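Local coordinates for uncharacterized protein TP-0789 domain-containing protein (Nitrosomonas europaea ATCC 19718, PDB 3BUU) that is of unknown function but belongs to the superfamily of LolA, the periplasmic lipoprotein carrier, and may likewise bind a lipid-like ligand, at residues Pro22-Gln27 / Met210-Leu215; Gln145-Trp150 / Tyr159-Tyr164. All blocks are in the same frame, centred on the assembly; numbering follows the deposited sequence.

Interaction 1: residues Pro22-Gln27 / Met210-Leu215; sequences PQDSFQ and MKLRDL
Phe-26 pairs antiparallel with Leu-212 (non-hydrogen-bonded) and Gln-27 with Lys-211 (hydrogen-bonded), Gln-27 N reaching Lys-211 O at 2.8 Å and Lys-211 N returning to Gln-27 O at 2.9 Å. Arg-213 N adds a bond to Ser-25 O from above the carbonyl plane. On one side the selenium of selenomethionine Met-210 sits over the Phe-26 ring at a distance, SE to centroid 5.1 Å, a Met-aromatic contact, and SE touches Pro-22 CD at 3.7 Å. Pro-22 CD lies over a face of that ring, and Leu-212 CD2 reaches Pro-22 CB at 3.9 Å. Gln-27 runs the other way: with CG anti to the backbone N (chi1 -176°) and the chain extended, in the conformer described here its OE1 accepts a somewhat bent bond from Arg-213 NH1 at 2.8 Å, in the guanidinium plane, although amide and guanidinium are turned 61° apart. A water links Ser-25 OG, in one of that residue's two conformers, to Leu-215 N. Backbone bonds and the apolar contacts of Pro-22, Phe-26, Met-210 and Leu-212 thus mainly hold strands 26-36 and 202-212 together; the Gln-27 to Arg-213 bond is probably an intermittent addition on the more exposed side.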
loop_
_atom_site.group_PDB
_atom_site.type_symbol
_atom_site.label_atom_id
_atom_site.label_comp_id
_atom_site.label_asym_id
_atom_site.label_seq_id
_atom_site.Cartn_x
_atom_site.Cartn_y
_atom_site.Cartn_z
ATOM N N PRO A 22 6.892 -10.180 1.609
ATOM C CA PRO A 22 7.970 -10.900 0.987
ATOM C C PRO A 22 8.588 -10.086 -0.129
ATOM O O PRO A 22 7.860 -9.386 -0.863
ATOM C CB PRO A 22 7.288 -12.114 0.404
ATOM C CG PRO A 22 6.014 -12.230 1.050
ATOM C CD PRO A 22 5.607 -10.902 1.536
ATOM N N GLN A 23 9.910 -10.171 -0.275
ATOM C CA GLN A 23 10.613 -9.499 -1.369
ATOM C C GLN A 23 10.681 -10.483 -2.521
ATOM O O GLN A 23 11.742 -11.011 -2.872
ATOM C CB GLN A 23 11.992 -9.001 -0.914
ATOM C CG GLN A 23 11.841 -8.036 0.293
ATOM C CD GLN A 23 11.067 -6.787 -0.057
ATOM O OE1 GLN A 23 11.539 -6.003 -0.889
ATOM N NE2 GLN A 23 9.856 -6.634 0.480
ATOM N N ASP A 24 9.504 -10.766 -3.057
ATOM C CA ASP A 24 9.292 -11.845 -3.989
ATOM C C ASP A 24 7.922 -11.647 -4.598
ATOM O O ASP A 24 7.151 -10.814 -4.119
ATOM C CB ASP A 24 9.377 -13.183 -3.218
ATOM C CG ASP A 24 9.779 -14.339 -4.059
ATOM O OD1 ASP A 24 9.817 -14.233 -5.307
ATOM O OD2 ASP A 24 10.067 -15.371 -3.442
ATOM N N SER A 25 7.615 -12.454 -5.606
ATOM C CA SER A 25 6.298 -12.450 -6.223
ATOM C C SER A 25 5.260 -13.174 -5.365
ATOM O O SER A 25 5.473 -14.320 -4.937
ATOM C CB SER A 25 6.409 -13.141 -7.589
ATOM O OG SER A 25 7.212 -12.377 -8.461
ATOM N N PHE A 26 4.116 -12.538 -5.119
ATOM C CA PHE A 26 3.135 -13.140 -4.252
ATOM C C PHE A 26 1.727 -12.687 -4.614
ATOM O O PHE A 26 1.526 -11.717 -5.347
ATOM C CB PHE A 26 3.458 -12.865 -2.751
ATOM C CG PHE A 26 3.289 -11.437 -2.320
ATOM C CD1 PHE A 26 2.044 -10.980 -1.860
ATOM C CD2 PHE A 26 4.349 -10.539 -2.337
ATOM C CE1 PHE A 26 1.877 -9.655 -1.453
ATOM C CE2 PHE A 26 4.148 -9.208 -1.938
ATOM C CZ PHE A 26 2.947 -8.798 -1.490
ATOM N N GLN A 27 0.765 -13.422 -4.058
ATOM C CA GLN A 27 -0.646 -13.124 -4.113
ATOM C C GLN A 27 -1.118 -12.825 -2.694
ATOM O O GLN A 27 -0.655 -13.449 -1.726
ATOM C CB GLN A 27 -1.363 -14.350 -4.693
ATOM C CG GLN A 27 -2.816 -14.089 -4.865
ATOM C CD GLN A 27 -3.551 -15.311 -5.347
ATOM O OE1 GLN A 27 -3.332 -15.792 -6.454
ATOM N NE2 GLN A 27 -4.433 -15.836 -4.506
HETATM N N MSE A 210 -1.949 -14.772 2.125
HETATM C CA MSE A 210 -0.737 -14.408 1.446
HETATM C C MSE A 210 0.012 -15.663 1.009
HETATM O O MSE A 210 0.238 -16.550 1.826
HETATM C CB MSE A 210 0.108 -13.554 2.375
HETATM C CG MSE A 210 1.263 -12.888 1.680
HETATM SE SE MSE A 210 2.304 -11.731 2.853
HETATM C CE MSE A 210 1.009 -10.381 3.172
ATOM N N LYS A 211 0.428 -15.736 -0.242
ATOM C CA LYS A 211 1.146 -16.925 -0.684
ATOM C C LYS A 211 2.068 -16.522 -1.806
ATOM O O LYS A 211 1.756 -15.660 -2.646
ATOM C CB LYS A 211 0.179 -17.997 -1.134
ATOM C CG LYS A 211 -0.641 -17.598 -2.271
ATOM C CD LYS A 211 -1.730 -18.594 -2.549
ATOM C CE LYS A 211 -2.879 -18.452 -1.622
ATOM N NZ LYS A 211 -3.954 -19.431 -1.942
ATOM N N LEU A 212 3.227 -17.180 -1.858
ATOM C CA LEU A 212 4.158 -16.914 -2.965
ATOM C C LEU A 212 3.586 -17.467 -4.253
ATOM O O LEU A 212 2.870 -18.475 -4.246
ATOM C CB LEU A 212 5.530 -17.509 -2.632
ATOM C CG LEU A 212 6.180 -16.789 -1.419
ATOM C CD1 LEU A 212 7.455 -17.472 -0.969
ATOM C CD2 LEU A 212 6.371 -15.316 -1.568
ATOM N N ARG A 213 3.860 -16.803 -5.361
ATOM C CA ARG A 213 3.270 -17.217 -6.633
ATOM C C ARG A 213 4.196 -16.766 -7.726
ATOM O O ARG A 213 4.656 -15.639 -7.671
ATOM C CB ARG A 213 1.882 -16.539 -6.830
ATOM C CG ARG A 213 1.203 -17.016 -8.070
ATOM C CD ARG A 213 -0.261 -16.775 -8.167
ATOM N NE ARG A 213 -0.709 -17.166 -9.505
ATOM C CZ ARG A 213 -1.942 -17.002 -9.957
ATOM N NH1 ARG A 213 -2.863 -16.473 -9.166
ATOM N NH2 ARG A 213 -2.247 -17.333 -11.205
ATOM N N ASP A 214 4.415 -17.595 -8.733
ATOM C CA ASP A 214 5.174 -17.182 -9.901
ATOM C C ASP A 214 4.318 -16.267 -10.773
ATOM O O ASP A 214 3.184 -16.620 -11.148
ATOM C CB ASP A 214 5.613 -18.431 -10.672
ATOM C CG ASP A 214 6.593 -18.123 -11.767
ATOM O OD1 ASP A 214 7.240 -17.059 -11.757
ATOM O OD2 ASP A 214 6.788 -19.002 -12.594
ATOM N N LEU A 215 4.832 -15.088 -11.084
ATOM C CA LEU A 215 4.075 -14.107 -11.843
ATOM C C LEU A 215 4.871 -13.747 -13.084
ATOM O O LEU A 215 5.708 -12.833 -13.055
ATOM C CB LEU A 215 3.780 -12.858 -10.999
ATOM C CG LEU A 215 2.941 -13.153 -9.727
ATOM C CD1 LEU A 215 2.861 -11.870 -8.892
ATOM C CD2 LEU A 215 1.560 -13.638 -10.071
HETATM O O HOH W 1 7.555 -14.305 -10.445
#

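Interaction 2: residues Gln145-Trp150 / Tyr159-Tyr164; sequences QKVLLW and YKAEFY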
loop_
_atom_site.group_PDB
_atom_site.type_symbol
_atom_site.label_atom_id
_atom_site.label_comp_id
_atom_site.label_asym_id
_atom_site.label_seq_id
_atom_site.Cartn_x
_atom_site.Cartn_y
_atom_site.Cartn_z
ATOM N N GLN A 145 4.535 12.574 -1.953
ATOM C CA GLN A 145 5.757 13.342 -1.994
ATOM C C GLN A 145 6.612 13.177 -0.747
ATOM O O GLN A 145 7.837 13.312 -0.807
ATOM C CB GLN A 145 5.475 14.777 -2.389
ATOM C CG GLN A 145 4.986 14.816 -3.866
ATOM C CD GLN A 145 5.915 14.067 -4.843
ATOM O OE1 GLN A 145 5.631 12.917 -5.270
ATOM N NE2 GLN A 145 7.039 14.691 -5.160
ATOM N N LYS A 146 5.988 12.931 0.387
ATOM C CA LYS A 146 6.695 12.785 1.635
ATOM C C LYS A 146 5.926 11.855 2.545
ATOM O O LYS A 146 4.711 11.988 2.690
ATOM C CB LYS A 146 6.877 14.179 2.317
ATOM C CG LYS A 146 7.322 14.150 3.746
ATOM C CD LYS A 146 7.331 15.595 4.316
ATOM C CE LYS A 146 7.436 15.603 5.804
ATOM N NZ LYS A 146 7.609 17.011 6.268
ATOM N N VAL A 147 6.655 10.933 3.182
ATOM C CA VAL A 147 6.093 10.046 4.204
ATOM C C VAL A 147 7.045 10.098 5.404
ATOM O O VAL A 147 8.266 10.045 5.201
ATOM C CB VAL A 147 5.982 8.593 3.674
ATOM C CG1 VAL A 147 5.356 7.667 4.731
ATOM C CG2 VAL A 147 5.118 8.566 2.417
ATOM N N LEU A 148 6.537 10.131 6.632
ATOM C CA LEU A 148 7.355 9.873 7.811
ATOM C C LEU A 148 6.960 8.498 8.302
ATOM O O LEU A 148 5.788 8.232 8.527
ATOM C CB LEU A 148 7.107 10.924 8.911
ATOM C CG LEU A 148 7.442 12.367 8.554
ATOM C CD1 LEU A 148 7.282 13.225 9.805
ATOM C CD2 LEU A 148 8.793 12.513 7.908
ATOM N N LEU A 149 7.946 7.620 8.449
ATOM C CA LEU A 149 7.723 6.233 8.826
ATOM C C LEU A 149 8.446 5.936 10.138
ATOM O O LEU A 149 9.658 6.137 10.234
ATOM C CB LEU A 149 8.242 5.297 7.714
ATOM C CG LEU A 149 8.069 3.795 8.002
ATOM C CD1 LEU A 149 6.618 3.373 8.030
ATOM C CD2 LEU A 149 8.865 2.991 7.003
ATOM N N TRP A 150 7.697 5.467 11.134
ATOM C CA TRP A 150 8.254 5.019 12.398
ATOM C C TRP A 150 8.585 3.536 12.292
ATOM O O TRP A 150 7.698 2.728 11.971
ATOM C CB TRP A 150 7.239 5.224 13.522
ATOM C CG TRP A 150 7.133 6.599 14.098
ATOM C CD1 TRP A 150 7.459 6.940 15.367
ATOM C CD2 TRP A 150 6.627 7.794 13.475
ATOM N NE1 TRP A 150 7.235 8.282 15.567
ATOM C CE2 TRP A 150 6.751 8.829 14.413
ATOM C CE3 TRP A 150 6.109 8.090 12.208
ATOM C CZ2 TRP A 150 6.363 10.132 14.167
ATOM C CZ3 TRP A 150 5.715 9.423 11.925
ATOM C CH2 TRP A 150 5.852 10.419 12.929
ATOM N N TYR A 159 5.748 0.686 12.422
ATOM C CA TYR A 159 4.858 1.005 13.515
ATOM C C TYR A 159 3.717 1.898 13.061
ATOM O O TYR A 159 2.554 1.569 13.261
ATOM C CB TYR A 159 5.665 1.646 14.657
ATOM C CG TYR A 159 4.850 2.202 15.789
ATOM C CD1 TYR A 159 4.001 1.402 16.532
ATOM C CD2 TYR A 159 4.951 3.537 16.124
ATOM C CE1 TYR A 159 3.261 1.932 17.575
ATOM C CE2 TYR A 159 4.219 4.072 17.150
ATOM C CZ TYR A 159 3.398 3.269 17.875
ATOM O OH TYR A 159 2.641 3.787 18.898
ATOM N N LYS A 160 4.039 3.046 12.463
ATOM C CA LYS A 160 3.031 3.970 11.999
ATOM C C LYS A 160 3.671 4.858 10.961
ATOM O O LYS A 160 4.907 4.914 10.820
ATOM C CB LYS A 160 2.463 4.796 13.182
ATOM C CG LYS A 160 3.387 5.857 13.729
ATOM C CD LYS A 160 2.773 6.604 14.908
ATOM C CE LYS A 160 3.698 7.758 15.354
ATOM N NZ LYS A 160 3.056 8.554 16.427
ATOM N N ALA A 161 2.826 5.553 10.218
ATOM C CA ALA A 161 3.277 6.475 9.206
ATOM C C ALA A 161 2.412 7.708 9.176
ATOM O O ALA A 161 1.239 7.699 9.554
ATOM C CB ALA A 161 3.351 5.791 7.853
ATOM N N GLU A 162 3.022 8.773 8.653
ATOM C CA GLU A 162 2.305 10.033 8.353
ATOM C C GLU A 162 2.542 10.355 6.891
ATOM O O GLU A 162 3.695 10.315 6.425
ATOM C CB GLU A 162 2.828 11.164 9.252
ATOM C CG GLU A 162 2.483 11.032 10.727
ATOM C CD GLU A 162 3.036 12.147 11.563
ATOM O OE1 GLU A 162 3.859 12.917 11.065
ATOM O OE2 GLU A 162 2.684 12.209 12.751
ATOM N N PHE A 163 1.464 10.687 6.168
ATOM C CA PHE A 163 1.543 10.896 4.720
ATOM C C PHE A 163 1.253 12.366 4.454
ATOM O O PHE A 163 0.259 12.892 4.970
ATOM C CB PHE A 163 0.491 10.016 4.013
ATOM C CG PHE A 163 0.713 8.574 4.248
ATOM C CD1 PHE A 163 1.481 7.841 3.332
ATOM C CD2 PHE A 163 0.214 7.942 5.394
ATOM C CE1 PHE A 163 1.736 6.494 3.552
ATOM C CE2 PHE A 163 0.458 6.590 5.619
ATOM C CZ PHE A 163 1.209 5.866 4.696
ATOM N N TYR A 164 2.109 12.991 3.643
ATOM C CA TYR A 164 2.043 14.436 3.407
ATOM C C TYR A 164 1.762 14.734 1.958
ATOM O O TYR A 164 2.104 13.938 1.042
ATOM C CB TYR A 164 3.381 15.059 3.817
ATOM C CG TYR A 164 3.529 15.050 5.309
ATOM C CD1 TYR A 164 3.166 16.166 6.088
ATOM C CD2 TYR A 164 4.027 13.926 5.970
ATOM C CE1 TYR A 164 3.278 16.163 7.473
ATOM C CE2 TYR A 164 4.119 13.894 7.378
ATOM C CZ TYR A 164 3.749 15.029 8.117
ATOM O OH TYR A 164 3.787 15.105 9.490
HETATM O O HOH W 2 2.096 13.782 -1.692
#
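Lys-160 lays its CE over one face of the Trp-150 indole, 3.4 Å from the centroid of the five-membered ring, a CH-pi contact; NZ lies 4.5 Å from the same centroid, a cation-pi contact. Its CG sits between the backbone N and the carbonyl carbon (chi1 73°), and the extended chain beyond carries CE across the indole. Lys-146 CE lies over one face of Tyr-164, offset toward the rim, with NZ 4.5 Å from the centroid and 6° off the normal, again cation-pi; at that ring's edge, in plane, is Lys-146 O. Trp-150 CB meets the Tyr-159 ring edge, while Trp-150 CH2 approaches Glu-162 CD at 3.6 Å, ring and carboxylate planes 61° apart. Strands 146-152 and 158-164 form a beta hairpin in a run of antiparallel strands, consistent with the unclosed, curved barrel of LolA-like proteins; Leu-148 N to Glu-162 O is 2.9 Å and Glu-162 N to Leu-148 O 2.8 Å. Tyr-164 OH donates to Glu-162 OE1 from above the carboxylate plane. Trp-150 NE1 bonds to Glu-123; an alanine in place of Trp-150 would probably leave the Lys-160 chain without its aromatic platform and Glu-123 without this donor. On the hairpin's other side, Val-147 CG2 packs against Phe-163 CD1 at 3.8 Å.

How the interactions relate
Interactions 1 and 2 lie on opposite sides of the chain's centre, their centres about 25 Å apart and their nearest atoms about 12 Å, so they do not touch. Both belong to the same run of antiparallel strands: interaction 1 joins 26-36 to 202-212, and from there strands 185-195 and 170-182 lead across to 158-164 and 146-152 of interaction 2. Along the chain the hairpin is nested inside the loop closed by interaction 1. One contact thus brings together segments 183 residues apart, while the other is a local pairing across a short turn. This combination of long-range closure and local hairpin pairing is consistent with the curved, unclosed barrel of LolA-like proteins.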